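Local structure of 16S rRNA methylase (Uncultured bacterium, 7JLZ) at residues V27-G32 with L91-K96; S82-P87 with Y115-L120. The protein probably methylates N1 of adenine 1408 in the 16S rRNA of the 30S ribosomal subunit, a modification that confers aminoglycoside resistance. One frame throughout, in Å; residues are numbered along the deposited sequence.

Contact 1: residues V27-G32 with L91-K96; sequences VEVDLG and LGTADK
Glu28 and Lys96 both place CG anti to their backbone N (chi1 175° and -175°) and continue extended, which lays the two chains side by side over one face of the sheet. The aliphatic part of the lysine lines the glutamate: Lys96 CD lies 3.4 Å from Glu28 OE1. The ammonium group overshoots the carboxylate, with Lys96 NZ 4.5 Å from Glu28 OE1, beyond a salt bridge; a water bridges Lys96 NZ to Glu28 OE2, and Glu132 forms the direct salt bridge to the lysine. Beneath them, strands 26-31 and 94-100 pair in parallel, as the first and fourth strands of the Rossmann-like methyltransferase sheet. Val29 N donates to Lys96 O (2.9 Å), and Lys96 N donates to Val27 O (3.2 Å). Asp95 N adds a weak bond to Val27 O (2.8 Å, N-H...O 129°), giving that oxygen two donors. The chain turns a corner at Asp95, and an aspartate suits it because its short arm brings a carboxylate oxygen to the N-H of Val27: Asp95 OD2 accepts from Val27 N at 2.8 Å through its anti lone pair. Val27 CB rests against Thr93 O at 3.5 Å. Val29 CG2 meets Ala94 CB at 3.8 Å; alanine's single methyl fits beside it, and the branched valine suits a buried strand. The chemistry implies a junction fastened mainly through the backbone, with an acid supplementing the pairing where it begins and a water relaying between the charged groups of Glu28 and Lys96.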
# COMPACT_ATOMS: atom_id res chain seq x y z
N VAL A 27 -10.08 7.01 -4.83
CA VAL A 27 -8.64 7.21 -4.71
C VAL A 27 -8.08 6.05 -3.90
O VAL A 27 -8.65 5.66 -2.88
CB VAL A 27 -8.30 8.55 -4.05
CG1 VAL A 27 -6.79 8.68 -3.82
CG2 VAL A 27 -8.82 9.71 -4.90
N GLU A 28 -6.99 5.46 -4.39
CA GLU A 28 -6.30 4.39 -3.69
C GLU A 28 -4.84 4.77 -3.50
O GLU A 28 -4.17 5.22 -4.44
CB GLU A 28 -6.40 3.06 -4.47
CG GLU A 28 -5.58 1.95 -3.80
CD GLU A 28 -5.86 0.58 -4.38
OE1 GLU A 28 -7.00 0.34 -4.82
OE2 GLU A 28 -4.92 -0.25 -4.40
N VAL A 29 -4.34 4.60 -2.28
CA VAL A 29 -2.94 4.83 -1.95
C VAL A 29 -2.28 3.47 -1.74
O VAL A 29 -2.81 2.64 -1.00
CB VAL A 29 -2.79 5.72 -0.70
CG1 VAL A 29 -1.34 5.76 -0.24
CG2 VAL A 29 -3.36 7.13 -1.00
N ASP A 30 -1.12 3.27 -2.37
CA ASP A 30 -0.44 1.97 -2.40
C ASP A 30 0.96 2.11 -1.82
O ASP A 30 1.80 2.83 -2.37
CB ASP A 30 -0.36 1.46 -3.84
CG ASP A 30 -1.72 1.17 -4.40
OD1 ASP A 30 -2.48 0.47 -3.72
OD2 ASP A 30 -2.04 1.66 -5.50
N LEU A 31 1.22 1.41 -0.72
CA LEU A 31 2.50 1.46 -0.03
C LEU A 31 3.18 0.11 -0.13
O LEU A 31 2.51 -0.93 -0.06
CB LEU A 31 2.33 1.81 1.45
CG LEU A 31 1.44 2.99 1.76
CD1 LEU A 31 1.40 3.20 3.27
CD2 LEU A 31 1.99 4.21 1.04
N GLY A 32 4.50 0.12 -0.25
CA GLY A 32 5.24 -1.13 -0.27
C GLY A 32 5.28 -1.84 -1.61
O GLY A 32 5.50 -3.06 -1.64
N LEU A 91 -3.09 13.01 3.55
CA LEU A 91 -3.86 12.54 4.69
C LEU A 91 -5.34 12.78 4.44
O LEU A 91 -5.74 13.83 3.94
CB LEU A 91 -3.40 13.23 5.98
CG LEU A 91 -1.94 12.95 6.40
CD1 LEU A 91 -1.56 13.77 7.64
CD2 LEU A 91 -1.72 11.45 6.65
N GLY A 92 -6.15 11.78 4.78
CA GLY A 92 -7.59 11.89 4.62
C GLY A 92 -8.10 11.77 3.20
O GLY A 92 -9.26 12.12 2.96
N THR A 93 -7.30 11.26 2.27
CA THR A 93 -7.66 11.27 0.85
C THR A 93 -8.05 9.91 0.28
O THR A 93 -8.64 9.88 -0.81
CB THR A 93 -6.52 11.83 -0.02
OG1 THR A 93 -5.39 10.94 0.01
CG2 THR A 93 -6.09 13.22 0.45
N ALA A 94 -7.73 8.81 0.95
CA ALA A 94 -7.80 7.49 0.33
C ALA A 94 -9.12 6.79 0.64
O ALA A 94 -9.48 6.61 1.81
CB ALA A 94 -6.64 6.61 0.80
N ASP A 95 -9.81 6.35 -0.41
CA ASP A 95 -10.91 5.41 -0.24
C ASP A 95 -10.40 4.01 0.06
O ASP A 95 -11.08 3.21 0.72
CB ASP A 95 -11.79 5.40 -1.49
CG ASP A 95 -12.40 6.75 -1.79
OD1 ASP A 95 -13.29 7.19 -1.02
OD2 ASP A 95 -11.97 7.39 -2.77
N LYS A 96 -9.20 3.69 -0.43
CA LYS A 96 -8.57 2.41 -0.14
C LYS A 96 -7.08 2.63 0.05
O LYS A 96 -6.46 3.39 -0.69
CB LYS A 96 -8.81 1.38 -1.24
CG LYS A 96 -8.23 0.01 -0.87
CD LYS A 96 -8.34 -1.02 -1.97
CE LYS A 96 -7.82 -2.37 -1.47
NZ LYS A 96 -7.87 -3.42 -2.52
O HOH W 1 -5.54 -2.64 -3.91

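Contact 2: residues S82-P87 with Y115-L120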
# COMPACT_ATOMS: atom_id res chain seq x y z
N SER A 82 7.59 8.46 3.09
CA SER A 82 7.90 7.40 4.04
C SER A 82 7.10 7.71 5.29
O SER A 82 6.48 8.78 5.39
CB SER A 82 9.40 7.33 4.35
OG SER A 82 9.79 8.44 5.14
N VAL A 83 7.12 6.78 6.25
CA VAL A 83 6.46 7.04 7.54
C VAL A 83 6.98 8.34 8.14
O VAL A 83 6.21 9.19 8.61
CB VAL A 83 6.68 5.87 8.52
CG1 VAL A 83 6.26 6.29 9.94
CG2 VAL A 83 5.92 4.65 8.09
N GLU A 84 8.30 8.51 8.13
CA GLU A 84 8.95 9.63 8.79
C GLU A 84 8.81 10.94 8.01
O GLU A 84 8.89 12.01 8.61
CB GLU A 84 10.42 9.31 9.02
CG GLU A 84 10.68 8.18 10.02
CD GLU A 84 10.28 6.79 9.52
OE1 GLU A 84 9.88 5.97 10.37
OE2 GLU A 84 10.36 6.53 8.30
N TYR A 85 8.63 10.86 6.69
CA TYR A 85 8.45 12.02 5.82
C TYR A 85 7.22 11.76 4.97
O TYR A 85 7.32 11.49 3.77
CB TYR A 85 9.69 12.28 4.97
CG TYR A 85 10.90 12.66 5.80
CD1 TYR A 85 11.10 13.98 6.21
CD2 TYR A 85 11.83 11.71 6.18
CE1 TYR A 85 12.20 14.32 6.97
CE2 TYR A 85 12.93 12.04 6.93
CZ TYR A 85 13.11 13.35 7.33
OH TYR A 85 14.21 13.68 8.08
N PHE A 86 6.06 11.80 5.60
CA PHE A 86 4.88 11.49 4.82
C PHE A 86 4.21 12.76 4.32
O PHE A 86 4.12 13.75 5.06
CB PHE A 86 3.89 10.68 5.66
CG PHE A 86 2.79 10.11 4.84
CD1 PHE A 86 1.64 10.84 4.61
CD2 PHE A 86 2.95 8.88 4.23
CE1 PHE A 86 0.64 10.32 3.81
CE2 PHE A 86 1.95 8.35 3.43
CZ PHE A 86 0.80 9.07 3.21
N PRO A 87 3.71 12.80 3.08
CA PRO A 87 3.13 14.05 2.56
C PRO A 87 1.78 14.36 3.22
O PRO A 87 0.82 13.61 3.05
CB PRO A 87 2.97 13.76 1.06
CG PRO A 87 2.92 12.26 0.96
CD PRO A 87 3.82 11.75 2.05
N TYR A 115 2.63 2.94 18.11
CA TYR A 115 1.25 3.29 17.80
C TYR A 115 1.13 4.70 17.24
O TYR A 115 0.33 4.94 16.33
CB TYR A 115 0.37 3.12 19.04
CG TYR A 115 0.21 1.67 19.44
CD1 TYR A 115 -0.41 0.76 18.58
CD2 TYR A 115 0.68 1.20 20.66
CE1 TYR A 115 -0.56 -0.57 18.93
CE2 TYR A 115 0.53 -0.12 21.02
CZ TYR A 115 -0.08 -1.00 20.15
OH TYR A 115 -0.23 -2.32 20.50
N GLU A 116 1.93 5.63 17.76
CA GLU A 116 1.99 6.96 17.17
C GLU A 116 2.38 6.88 15.70
O GLU A 116 1.80 7.57 14.85
CB GLU A 116 2.97 7.84 17.94
N LYS A 117 3.35 6.03 15.37
CA LYS A 117 3.73 5.85 13.97
C LYS A 117 2.64 5.16 13.18
O LYS A 117 2.30 5.58 12.06
CB LYS A 117 5.04 5.07 13.86
CG LYS A 117 6.30 5.92 13.91
CD LYS A 117 7.50 5.14 13.39
CE LYS A 117 8.80 5.89 13.65
NZ LYS A 117 8.73 7.31 13.20
N ASN A 118 2.06 4.08 13.73
CA ASN A 118 1.09 3.30 12.97
C ASN A 118 -0.24 4.02 12.79
O ASN A 118 -1.04 3.58 11.95
CB ASN A 118 0.87 1.93 13.64
CG ASN A 118 2.12 1.04 13.59
OD1 ASN A 118 2.99 1.19 12.73
ND2 ASN A 118 2.19 0.10 14.53
N SER A 119 -0.48 5.11 13.52
CA SER A 119 -1.69 5.92 13.33
C SER A 119 -1.76 6.54 11.94
O SER A 119 -2.82 7.07 11.57
CB SER A 119 -1.75 7.02 14.39
OG SER A 119 -0.89 8.09 14.07
N LEU A 120 -0.66 6.51 11.18
CA LEU A 120 -0.69 6.96 9.79
C LEU A 120 -1.75 6.21 8.99
O LEU A 120 -2.39 6.80 8.11
CB LEU A 120 0.69 6.75 9.17
CG LEU A 120 0.83 7.00 7.67
CD1 LEU A 120 0.66 8.48 7.38
CD2 LEU A 120 2.19 6.52 7.19
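Val83 and Lys117 bring the two backbones nearest, with their CA atoms 7.1 Å apart, where an irregular loop faces a short helical turn. An ST motif shapes the loop: Ser82 OG accepts from Tyr85 N at 3.1 Å, while Ser82 N donates to Tyr85 O and closes the bend. Serine suits this place because its hydroxyl lies close enough to the main chain to receive an N-H three residues on. From the bend Val83 points at the helical turn and crosses the lysine at about a right angle, its CG1 3.8 Å from Lys117 CD. Lys117, bent at its last torsion (chi4 -49°), turns NZ to Glu84 OE1 in a salt bridge of 3.3 Å whose hydrogen bond is weak; that oxygen also bonds to Ser105 OG. A long lysine serves both needs, apolar along its methylenes and charged at its end. Below the ion pair, the anti first torsion of Leu120 (chi1 173°) carries its forked end to Phe86, whose flat aromatic face offers a methyl a broad surface. Leu120 CD1 makes a CH-pi contact 3.7 Å from the centroid of the Phe86 ring, only 12° off its normal. On the opposite ring face Pro87 CD sits 3.4 Å above the plane, toward the rim.

Overall arrangement
The centres of contact 1 and contact 2 are about 13 Å apart. The two meet at Leu91, on the approach to strand 94-100: Leu91 CD2 is 3.9 Å from Phe86 CE1 and also 3.9 Å from Leu120 CD1. Contact 1 is buried, its centre about 8 Å from the centre of the chain, whereas contact 2 is a surface contact. Their segments alternate along the sequence, and only three residues separate 82-87 from 91-96. The pairing of contact 1 lies near the start of strand 26-31; the glycine-rich loop follows the strand's C-terminal end, which, as in related methyltransferases, probably borders the S-adenosylmethionine site. Leu31 there touches Trp103 and Leu106, and contact 2 reaches the same 103-106 region through Ser105.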